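Local coordinates for Tat-secreted protein Rv2525c (Mycobacterium tuberculosis, PDB 4PMQ), which may act as a peptidoglycan hydrolase with glycosidase activity and shows esterase activity in vitro toward p-nitrophenyl esters, with a preference for the butyrate, at residues G13-P16 and A17-R21; K45-L49 and S50-D54; S131-H135 and Q136-V140; V140-S144 and K145-W149. One frame throughout, in Å; residues are numbered along the deposited sequence.

Contact 1. Residues G13-P16 and A17-R21; sequences GVIP and ASQIR
The carbonyl of Pro-16, the N-cap residue of helix 17-22, takes two backbone hydrogen bonds as the chain turns into the helix: Ile-20 N lies 3.3 Å from Pro-16 O, in the carbonyl plane, whereas Gln-19 N approaches the same Pro-16 O to 2.9 Å from a position about 55° out of that plane. The proline offers no side-chain capping group, its ring serving as a packing surface, and Asp-54 of helix 49-57 takes the N-H of Ala-17. The side chain of Gln-19 runs alongside the ring, pointing the same way, and sets its OE1 3.2 Å from Pro-16 CD. On the apolar side, Ile-15 sends its CG2 branch to two neighbours. Because CG2 is anti to the backbone N (chi1, measured to CG1, -59°), the methyl falls 3.8 Å from Ile-20 CG1 and equally close to Gln-19 CB. The end of Ile-20 reaches back toward the turn, with Ile-20 CD1 3.6 Å from Ile-15 O. Around this turn, Ile-15 packs on Val-190 and Val-192 of strand 190-197 and on Val-187 of strand 184-187, while Ala-17 and Ile-20 lean on Leu-55, so that the start of helix 17-22 is wedged between helix 49-57 and the antiparallel strands.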
loop_
_atom_site.group_PDB
_atom_site.type_symbol
_atom_site.label_atom_id
_atom_site.label_comp_id
_atom_site.label_asym_id
_atom_site.label_seq_id
_atom_site.Cartn_x
_atom_site.Cartn_y
_atom_site.Cartn_z
ATOM N N GLY A 13 -1.388 -12.731 -8.310
ATOM C CA GLY A 13 -1.801 -13.994 -7.719
ATOM C C GLY A 13 -1.532 -14.065 -6.235
ATOM O O GLY A 13 -1.044 -13.105 -5.629
ATOM N N VAL A 14 -1.917 -15.188 -5.639
ATOM C CA VAL A 14 -1.736 -15.426 -4.210
ATOM C C VAL A 14 -0.553 -16.360 -4.058
ATOM O O VAL A 14 -0.525 -17.403 -4.697
ATOM C CB VAL A 14 -3.021 -16.008 -3.560
ATOM C CG1 VAL A 14 -2.790 -16.354 -2.094
ATOM C CG2 VAL A 14 -4.195 -15.034 -3.708
ATOM N N ILE A 15 0.397 -16.013 -3.198
ATOM C CA ILE A 15 1.564 -16.877 -3.040
ATOM C C ILE A 15 1.511 -17.640 -1.724
ATOM O O ILE A 15 1.313 -17.008 -0.683
ATOM C CB ILE A 15 2.875 -16.051 -3.136
ATOM C CG1 ILE A 15 2.989 -15.311 -4.480
ATOM C CG2 ILE A 15 4.145 -16.918 -2.856
ATOM C CD1 ILE A 15 4.029 -14.165 -4.430
ATOM N N PRO A 16 1.757 -18.979 -1.720
ATOM C CA PRO A 16 1.832 -19.695 -0.434
ATOM C C PRO A 16 2.845 -19.002 0.475
ATOM O O PRO A 16 3.929 -18.613 0.015
ATOM C CB PRO A 16 2.268 -21.114 -0.840
ATOM C CG PRO A 16 1.804 -21.258 -2.252
ATOM C CD PRO A 16 2.001 -19.889 -2.854
ATOM N N ALA A 17 2.485 -18.773 1.745
ATOM C CA ALA A 17 3.362 -18.098 2.699
ATOM C C ALA A 17 4.734 -18.787 2.804
ATOM O O ALA A 17 5.762 -18.108 2.956
ATOM C CB ALA A 17 2.702 -18.068 4.065
ATOM N N SER A 18 4.765 -20.139 2.695
ATOM C CA SER A 18 6.037 -20.869 2.739
ATOM C C SER A 18 6.979 -20.415 1.617
ATOM O O SER A 18 8.199 -20.367 1.820
ATOM C CB SER A 18 5.808 -22.376 2.644
ATOM O OG SER A 18 5.117 -22.709 1.453
ATOM N N GLN A 19 6.406 -20.023 0.445
ATOM C CA GLN A 19 7.264 -19.539 -0.645
ATOM C C GLN A 19 7.717 -18.089 -0.399
ATOM O O GLN A 19 8.848 -17.754 -0.763
ATOM C CB GLN A 19 6.601 -19.701 -2.008
ATOM C CG GLN A 19 6.423 -21.198 -2.324
ATOM C CD GLN A 19 5.837 -21.443 -3.697
ATOM O OE1 GLN A 19 4.757 -20.971 -4.027
ATOM N NE2 GLN A 19 6.513 -22.231 -4.510
ATOM N N ILE A 20 6.873 -17.235 0.232
ATOM C CA ILE A 20 7.303 -15.869 0.567
ATOM C C ILE A 20 8.499 -15.986 1.518
ATOM O O ILE A 20 9.530 -15.362 1.301
ATOM C CB ILE A 20 6.151 -15.056 1.193
ATOM C CG1 ILE A 20 5.072 -14.803 0.121
ATOM C CG2 ILE A 20 6.661 -13.742 1.851
ATOM C CD1 ILE A 20 3.736 -14.715 0.649
ATOM N N ARG A 21 8.348 -16.821 2.559
ATOM C CA ARG A 21 9.397 -17.029 3.534
ATOM C C ARG A 21 10.661 -17.612 2.857
ATOM O O ARG A 21 11.750 -17.072 3.070
ATOM C CB ARG A 21 8.885 -17.928 4.639
ATOM C CG ARG A 21 9.854 -18.112 5.804
ATOM C CD ARG A 21 9.222 -18.958 6.891
ATOM N NE ARG A 21 8.911 -20.308 6.422
ATOM C CZ ARG A 21 8.202 -21.203 7.110
ATOM N NH1 ARG A 21 7.751 -20.913 8.327
ATOM N NH2 ARG A 21 7.954 -22.400 6.592
#

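Contact 2. Residues K45-L49 and S50-D54; sequences KPIQL and SEARD
Ile-47 and Glu-51 cross at about a right angle where the chain enters helix 49-57, and backbone bonding, apolar packing and a bridging water all meet there. Among the backbone bonds, Ala-52 N donates to Gln-48 O at 3.1 Å, and the next bond joins Arg-53 N to Leu-49 O, 2.9 Å apart. Gln-48 is the N-cap residue, yet its side chain folds back, and NE2 makes a weak hydrogen bond to Pro-46 O. Packing comes next. With CG1 anti to the backbone N (chi1 176°), the extended Ile-47 brings CD1 to 4.0 Å from Ala-52 CB, and both residues rest on Ile-62 of strand 61-66. The same branch passes the carboxylate of Glu-51, with Ile-47 CG1 3.5 Å from Glu-51 OE1. The polar link runs through water 1, which accepts from Gln-48 N at 3.0 Å and donates to Glu-51 OE1 at 2.7 Å. The other oxygen, Glu-51 OE2, forms a salt bridge with Arg-30. With a water on one oxygen and the Arg-30 guanidinium on the other, both oxygens of the buried carboxylate are satisfied and its rotation is probably restrained.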
loop_
_atom_site.group_PDB
_atom_site.type_symbol
_atom_site.label_atom_id
_atom_site.label_comp_id
_atom_site.label_asym_id
_atom_site.label_seq_id
_atom_site.Cartn_x
_atom_site.Cartn_y
_atom_site.Cartn_z
ATOM N N LYS A 45 -5.867 -9.573 -5.674
ATOM C CA LYS A 45 -6.758 -8.548 -5.102
ATOM C C LYS A 45 -8.163 -9.105 -4.859
ATOM O O LYS A 45 -8.773 -9.573 -5.801
ATOM C CB LYS A 45 -6.897 -7.354 -6.069
ATOM C CG LYS A 45 -5.637 -6.582 -6.404
ATOM C CD LYS A 45 -6.027 -5.270 -7.121
ATOM C CE LYS A 45 -4.820 -4.447 -7.461
ATOM N NZ LYS A 45 -5.245 -3.174 -8.118
ATOM N N PRO A 46 -8.752 -8.992 -3.670
ATOM C CA PRO A 46 -8.170 -8.541 -2.406
ATOM C C PRO A 46 -7.593 -9.721 -1.634
ATOM O O PRO A 46 -7.931 -10.877 -1.936
ATOM C CB PRO A 46 -9.397 -7.989 -1.660
ATOM C CG PRO A 46 -10.570 -8.798 -2.164
ATOM C CD PRO A 46 -10.139 -9.474 -3.472
ATOM N N ILE A 47 -6.766 -9.449 -0.633
ATOM C CA ILE A 47 -6.294 -10.500 0.262
ATOM C C ILE A 47 -7.519 -11.111 0.950
ATOM O O ILE A 47 -8.397 -10.355 1.379
ATOM C CB ILE A 47 -5.259 -9.964 1.291
ATOM C CG1 ILE A 47 -4.850 -11.075 2.288
ATOM C CG2 ILE A 47 -5.746 -8.677 2.008
ATOM C CD1 ILE A 47 -3.627 -10.751 3.268
ATOM N N GLN A 48 -7.582 -12.464 1.039
ATOM C CA GLN A 48 -8.679 -13.146 1.718
ATOM C C GLN A 48 -8.228 -13.595 3.115
ATOM O O GLN A 48 -7.015 -13.771 3.367
ATOM C CB GLN A 48 -9.170 -14.365 0.898
ATOM C CG GLN A 48 -9.574 -14.072 -0.557
ATOM C CD GLN A 48 -10.829 -13.231 -0.672
ATOM O OE1 GLN A 48 -11.796 -13.378 0.089
ATOM N NE2 GLN A 48 -10.870 -12.370 -1.674
ATOM N N LEU A 49 -9.210 -13.861 4.008
ATOM C CA LEU A 49 -8.882 -14.318 5.357
ATOM C C LEU A 49 -7.914 -15.537 5.372
ATOM O O LEU A 49 -6.954 -15.544 6.159
ATOM C CB LEU A 49 -10.170 -14.661 6.102
ATOM C CG LEU A 49 -10.005 -15.167 7.556
ATOM C CD1 LEU A 49 -9.442 -14.084 8.461
ATOM C CD2 LEU A 49 -11.353 -15.653 8.112
ATOM N N SER A 50 -8.152 -16.521 4.490
ATOM C CA SER A 50 -7.339 -17.765 4.451
ATOM C C SER A 50 -5.864 -17.453 4.135
ATOM O O SER A 50 -4.970 -18.064 4.727
ATOM C CB SER A 50 -7.890 -18.746 3.427
ATOM O OG SER A 50 -7.910 -18.188 2.122
ATOM N N GLU A 51 -5.619 -16.467 3.250
ATOM C CA GLU A 51 -4.238 -16.081 2.922
ATOM C C GLU A 51 -3.591 -15.373 4.122
ATOM O O GLU A 51 -2.449 -15.671 4.471
ATOM C CB GLU A 51 -4.204 -15.154 1.696
ATOM C CG GLU A 51 -2.784 -14.710 1.382
ATOM C CD GLU A 51 -2.659 -13.557 0.407
ATOM O OE1 GLU A 51 -3.660 -13.173 -0.246
ATOM O OE2 GLU A 51 -1.527 -13.054 0.274
ATOM N N ALA A 52 -4.330 -14.449 4.780
ATOM C CA ALA A 52 -3.825 -13.760 5.982
ATOM C C ALA A 52 -3.454 -14.787 7.071
ATOM O O ALA A 52 -2.404 -14.676 7.717
ATOM C CB ALA A 52 -4.890 -12.812 6.516
ATOM N N ARG A 53 -4.283 -15.828 7.217
ATOM C CA ARG A 53 -4.022 -16.865 8.222
ATOM C C ARG A 53 -2.760 -17.686 7.858
ATOM O O ARG A 53 -1.956 -18.020 8.740
ATOM C CB ARG A 53 -5.253 -17.754 8.377
ATOM C CG ARG A 53 -6.349 -17.037 9.163
ATOM C CD ARG A 53 -7.463 -17.978 9.615
ATOM N NE ARG A 53 -6.951 -19.063 10.461
ATOM C CZ ARG A 53 -6.760 -18.972 11.775
ATOM N NH1 ARG A 53 -7.055 -17.850 12.422
ATOM N NH2 ARG A 53 -6.292 -20.008 12.455
ATOM N N ASP A 54 -2.530 -17.872 6.559
ATOM C CA ASP A 54 -1.356 -18.599 6.046
ATOM C C ASP A 54 -0.094 -17.784 6.317
ATOM O O ASP A 54 0.896 -18.328 6.839
ATOM C CB ASP A 54 -1.511 -18.878 4.543
ATOM C CG ASP A 54 -0.354 -19.667 3.939
ATOM O OD1 ASP A 54 0.246 -20.492 4.657
ATOM O OD2 ASP A 54 -0.054 -19.459 2.751
HETATM O O HOH W 1 -6.051 -14.060 -0.977
#

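Contact 3. Residues S131-H135 and Q136-V140; sequences SVIGH and QRTGV. With TLA (L(+)-tartaric acid), chain C.
Ile-133 and Arg-137 cross at about a right angle in the turn of a beta-alpha-beta unit, where helix 115-133 gives way to strand 138-142 of the TIM-barrel-like fold. The tight part centres on Gly-134, whose positive phi of 103° turns the chain out of the helix. Its carbonyl is gripped on opposite faces: Arg-137 N lies 3.0 Å from Gly-134 O, and Thr-138 OG1 donates to that oxygen at 2.9 Å. One residue on, Thr-138 N bonds to His-135 O at 3.1 Å. Ile-133 closes the inner side. Its CG1 stands between the backbone N and the carbonyl carbon (chi1 64°), which carries CD1 to 3.4 Å from Arg-137 O, and the isoleucine continues onto Ile-105 of strand 105-108. The outer side is looser: His-135 and Gln-136 lie exposed, the histidine ring held through ND1 by Glu-130. Separately, at the helix end beside Ile-133 and Arg-137, a tartrate, probably from the crystallisation liquor, bonds through O3 to Val-132 O. Arg-137 NE reaches Ala-103 O, while NH1 donates at 2.8 Å to tartrate O2, which lies at the edge of the guanidinium, near its plane; that hydroxyl in turn donates to Ile-133 O at 3.0 Å.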
loop_
_atom_site.group_PDB
_atom_site.type_symbol
_atom_site.label_atom_id
_atom_site.label_comp_id
_atom_site.label_asym_id
_atom_site.label_seq_id
_atom_site.Cartn_x
_atom_site.Cartn_y
_atom_site.Cartn_z
ATOM N N SER A 131 -10.878 10.783 7.365
ATOM C CA SER A 131 -12.217 10.919 7.906
ATOM C C SER A 131 -12.911 9.581 8.025
ATOM O O SER A 131 -13.898 9.499 8.752
ATOM C CB SER A 131 -13.063 11.853 7.052
ATOM O OG SER A 131 -14.305 12.091 7.716
ATOM N N VAL A 132 -12.470 8.567 7.279
ATOM C CA VAL A 132 -13.151 7.277 7.325
ATOM C C VAL A 132 -12.467 6.364 8.337
ATOM O O VAL A 132 -13.155 5.854 9.250
ATOM C CB VAL A 132 -13.201 6.627 5.921
ATOM C CG1 VAL A 132 -13.711 5.185 6.006
ATOM C CG2 VAL A 132 -14.079 7.460 4.973
ATOM N N ILE A 133 -11.131 6.150 8.179
ATOM C CA ILE A 133 -10.424 5.232 9.085
ATOM C C ILE A 133 -9.572 5.946 10.163
ATOM O O ILE A 133 -9.112 5.277 11.096
ATOM C CB ILE A 133 -9.569 4.221 8.273
ATOM C CG1 ILE A 133 -8.439 4.927 7.480
ATOM C CG2 ILE A 133 -10.456 3.367 7.367
ATOM C CD1 ILE A 133 -7.527 3.876 6.739
ATOM N N GLY A 134 -9.393 7.270 10.057
ATOM C CA GLY A 134 -8.621 8.013 11.049
ATOM C C GLY A 134 -7.226 8.379 10.591
ATOM O O GLY A 134 -6.598 7.630 9.850
ATOM N N HIS A 135 -6.723 9.538 11.064
ATOM C CA HIS A 135 -5.374 10.002 10.782
ATOM C C HIS A 135 -4.346 8.900 11.098
ATOM O O HIS A 135 -3.464 8.625 10.270
ATOM C CB HIS A 135 -5.084 11.246 11.622
ATOM C CG HIS A 135 -3.659 11.704 11.534
ATOM N ND1 HIS A 135 -3.180 12.338 10.400
ATOM C CD2 HIS A 135 -2.673 11.655 12.462
ATOM C CE1 HIS A 135 -1.905 12.617 10.651
ATOM N NE2 HIS A 135 -1.556 12.234 11.885
ATOM N N GLN A 136 -4.453 8.288 12.294
ATOM C CA GLN A 136 -3.472 7.276 12.724
ATOM C C GLN A 136 -3.437 6.030 11.803
ATOM O O GLN A 136 -2.410 5.347 11.754
ATOM C CB GLN A 136 -3.737 6.859 14.171
ATOM C CG GLN A 136 -3.154 7.876 15.143
ATOM C CD GLN A 136 -3.208 7.412 16.587
ATOM O OE1 GLN A 136 -2.844 6.283 16.925
ATOM N NE2 GLN A 136 -3.618 8.292 17.480
ATOM N N ARG A 137 -4.530 5.761 11.071
ATOM C CA ARG A 137 -4.607 4.594 10.192
ATOM C C ARG A 137 -4.334 4.923 8.732
ATOM O O ARG A 137 -4.336 4.021 7.912
ATOM C CB ARG A 137 -6.009 3.952 10.267
ATOM C CG ARG A 137 -6.338 3.314 11.603
ATOM C CD ARG A 137 -7.602 2.457 11.434
ATOM N NE ARG A 137 -7.308 1.239 10.662
ATOM C CZ ARG A 137 -8.231 0.470 10.087
ATOM N NH1 ARG A 137 -9.510 0.821 10.117
ATOM N NH2 ARG A 137 -7.874 -0.634 9.440
ATOM N N THR A 138 -4.120 6.204 8.399
ATOM C CA THR A 138 -3.964 6.584 7.008
ATOM C C THR A 138 -2.504 6.455 6.591
ATOM O O THR A 138 -1.653 7.214 7.052
ATOM C CB THR A 138 -4.549 7.995 6.784
ATOM O OG1 THR A 138 -5.954 7.941 7.077
ATOM C CG2 THR A 138 -4.389 8.478 5.328
ATOM N N GLY A 139 -2.258 5.535 5.662
ATOM C CA GLY A 139 -0.943 5.362 5.064
ATOM C C GLY A 139 -0.969 5.946 3.666
ATOM O O GLY A 139 -2.031 6.051 3.030
ATOM N N VAL A 140 0.214 6.309 3.158
ATOM C CA VAL A 140 0.307 6.873 1.819
ATOM C C VAL A 140 1.446 6.207 1.061
ATOM O O VAL A 140 2.591 6.293 1.513
ATOM C CB VAL A 140 0.514 8.431 1.845
ATOM C CG1 VAL A 140 0.429 9.021 0.426
ATOM C CG2 VAL A 140 -0.514 9.119 2.752
HETATM O O1 TLA C . -11.231 4.286 13.583
HETATM O O11 TLA C . -12.851 2.980 14.395
HETATM C C1 TLA C . -11.985 3.350 13.476
HETATM C C2 TLA C . -11.971 2.486 12.221
HETATM O O2 TLA C . -10.964 2.940 11.334
HETATM C C3 TLA C . -13.329 2.515 11.511
HETATM O O3 TLA C . -13.717 3.850 11.222
HETATM C C4 TLA C . -13.233 1.668 10.248
HETATM O O4 TLA C . -13.421 2.321 9.139
HETATM O O41 TLA C . -13.031 0.464 10.314
#

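Contact 4. Residues V140-S144 and K145-W149; sequences VYANS and KTIDW
A side-chain N-cap opens helix 144-153 within the beta-alpha-beta unit of strand 138-142, this helix and strand 158-161, just where the strand hands over to the helix. The capping residue is Asn-143, whose OD1 accepts two hydrogen bonds from Thr-146. The backbone N of Thr-146 lies 2.8 Å from Asn-143 OD1 and meets it almost end-on to the side-chain carbonyl, at a C=O...N angle of 176°. The hydroxyl of Thr-146 comes to 3.0 Å from the same Asn-143 OD1, but from above the amide plane. The first torsion of Asn-143 helps: chi1 of 62° sets CG between its own N and carbonyl carbon and swings the amide back over the first turn. Water 2 completes a ring, accepting from Asn-143 N at 2.9 Å and donating to Thr-146 OG1 at 3.1 Å. Ordinary helical bonds follow, with Ile-147 N 2.9 Å from Asn-143 O.

Beside the polar cap lies an apolar layer. Thr-146 turns its methyl the other way, so that CG2 meets Ala-142 CB at 3.7 Å, while Ile-147 CG1 stands 4.3 Å from Ala-142 CB and the isoleucine packs beyond it on Phe-159 and Gln-161 of strand 158-161. The far end of the Asn-143 amide is held as well, since ND2 donates to Trp-164 O. With bonds at both ends, the amide is fixed in rotation, and the cap residue thus links the start of helix 144-153 to the loop after strand 158-161.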
loop_
_atom_site.group_PDB
_atom_site.type_symbol
_atom_site.label_atom_id
_atom_site.label_comp_id
_atom_site.label_asym_id
_atom_site.label_seq_id
_atom_site.Cartn_x
_atom_site.Cartn_y
_atom_site.Cartn_z
ATOM N N VAL A 140 0.214 6.309 3.158
ATOM C CA VAL A 140 0.307 6.873 1.819
ATOM C C VAL A 140 1.446 6.207 1.061
ATOM O O VAL A 140 2.591 6.293 1.513
ATOM C CB VAL A 140 0.514 8.431 1.845
ATOM C CG1 VAL A 140 0.429 9.021 0.426
ATOM C CG2 VAL A 140 -0.514 9.119 2.752
ATOM N N TYR A 141 1.130 5.603 -0.114
ATOM C CA TYR A 141 2.107 5.055 -1.058
ATOM C C TYR A 141 2.281 6.147 -2.101
ATOM O O TYR A 141 1.328 6.470 -2.813
ATOM C CB TYR A 141 1.614 3.728 -1.683
ATOM C CG TYR A 141 2.381 3.263 -2.908
ATOM C CD1 TYR A 141 3.642 2.663 -2.789
ATOM C CD2 TYR A 141 1.830 3.371 -4.182
ATOM C CE1 TYR A 141 4.307 2.153 -3.907
ATOM C CE2 TYR A 141 2.518 2.928 -5.312
ATOM C CZ TYR A 141 3.746 2.304 -5.169
ATOM O OH TYR A 141 4.366 1.815 -6.292
ATOM N N ALA A 142 3.454 6.765 -2.161
ATOM C CA ALA A 142 3.672 7.884 -3.085
ATOM C C ALA A 142 5.158 8.065 -3.294
ATOM O O ALA A 142 5.938 7.482 -2.517
ATOM C CB ALA A 142 3.075 9.165 -2.488
ATOM N N ASN A 143 5.562 8.951 -4.245
ATOM C CA ASN A 143 6.997 9.238 -4.393
ATOM C C ASN A 143 7.439 10.158 -3.210
ATOM O O ASN A 143 6.596 10.600 -2.388
ATOM C CB ASN A 143 7.303 9.862 -5.748
ATOM C CG ASN A 143 6.620 11.191 -5.977
ATOM O OD1 ASN A 143 6.434 12.005 -5.049
ATOM N ND2 ASN A 143 6.340 11.515 -7.232
ATOM N N SER A 144 8.751 10.381 -3.075
ATOM C CA SER A 144 9.273 11.130 -1.932
ATOM C C SER A 144 8.841 12.595 -1.922
ATOM O O SER A 144 8.706 13.157 -0.828
ATOM C CB SER A 144 10.791 11.013 -1.861
ATOM O OG SER A 144 11.390 11.598 -2.990
ATOM N N LYS A 145 8.607 13.194 -3.112
ATOM C CA LYS A 145 8.122 14.575 -3.220
ATOM C C LYS A 145 6.717 14.694 -2.611
ATOM O O LYS A 145 6.424 15.650 -1.871
ATOM C CB LYS A 145 8.102 15.013 -4.691
ATOM C CG LYS A 145 7.713 16.482 -4.866
ATOM C CD LYS A 145 7.937 16.969 -6.294
ATOM C CE LYS A 145 8.063 18.475 -6.405
ATOM N NZ LYS A 145 9.068 19.063 -5.471
ATOM N N THR A 146 5.854 13.738 -2.945
ATOM C CA THR A 146 4.463 13.711 -2.479
ATOM C C THR A 146 4.427 13.403 -0.971
ATOM O O THR A 146 3.629 13.998 -0.227
ATOM C CB THR A 146 3.645 12.716 -3.336
ATOM O OG1 THR A 146 3.712 13.127 -4.713
ATOM C CG2 THR A 146 2.154 12.691 -2.919
ATOM N N ILE A 147 5.298 12.483 -0.525
ATOM C CA ILE A 147 5.422 12.184 0.895
ATOM C C ILE A 147 5.797 13.476 1.625
ATOM O O ILE A 147 5.175 13.809 2.636
ATOM C CB ILE A 147 6.445 11.055 1.154
ATOM C CG1 ILE A 147 5.843 9.686 0.740
ATOM C CG2 ILE A 147 6.878 11.031 2.630
ATOM C CD1 ILE A 147 6.922 8.595 0.668
ATOM N N ASP A 148 6.757 14.249 1.068
ATOM C CA ASP A 148 7.154 15.469 1.780
ATOM C C ASP A 148 5.998 16.470 1.880
ATOM O O ASP A 148 5.788 17.091 2.934
ATOM C CB ASP A 148 8.373 16.142 1.146
ATOM C CG ASP A 148 9.081 16.902 2.239
ATOM O OD1 ASP A 148 9.825 16.260 3.012
ATOM O OD2 ASP A 148 8.828 18.126 2.381
ATOM N N TRP A 149 5.236 16.611 0.792
ATOM C CA TRP A 149 4.106 17.542 0.839
ATOM C C TRP A 149 3.103 17.118 1.907
ATOM O O TRP A 149 2.635 17.968 2.684
ATOM C CB TRP A 149 3.394 17.610 -0.510
ATOM C CG TRP A 149 4.149 18.259 -1.628
ATOM C CD1 TRP A 149 4.930 19.374 -1.557
ATOM C CD2 TRP A 149 4.000 17.963 -3.033
ATOM N NE1 TRP A 149 5.340 19.747 -2.828
ATOM C CE2 TRP A 149 4.769 18.906 -3.747
ATOM C CE3 TRP A 149 3.278 16.995 -3.752
ATOM C CZ2 TRP A 149 4.870 18.885 -5.147
ATOM C CZ3 TRP A 149 3.375 16.982 -5.139
ATOM C CH2 TRP A 149 4.221 17.872 -5.812
HETATM O O HOH W 2 3.365 10.242 -5.707
#

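How the contacts relate
All four contacts are local turns at helix ends: contacts 1, 2 and 4 begin a helix, whereas contact 3 ends one. Contacts 1 and 2 are neighbours, centres 11 Å apart, and touch through Asp-54 OD2 and Ala-17 N (2.8 Å, a probable hydrogen bond) and through Val-14 packing on Glu-51. Contacts 3 and 4 follow each other along strand 138-142, sharing Val-140, with centres 15 Å apart. Contact 1 lies about 29 Å from contact 4, centre to centre, across the chain's centre. Tartrate is bonded at contact 3, Lys-45 of contact 2 bonds a different tartrate, and Tyr-141 of contact 4 a glycerol; all probably come from the crystallisation liquor and do not by themselves locate an active site.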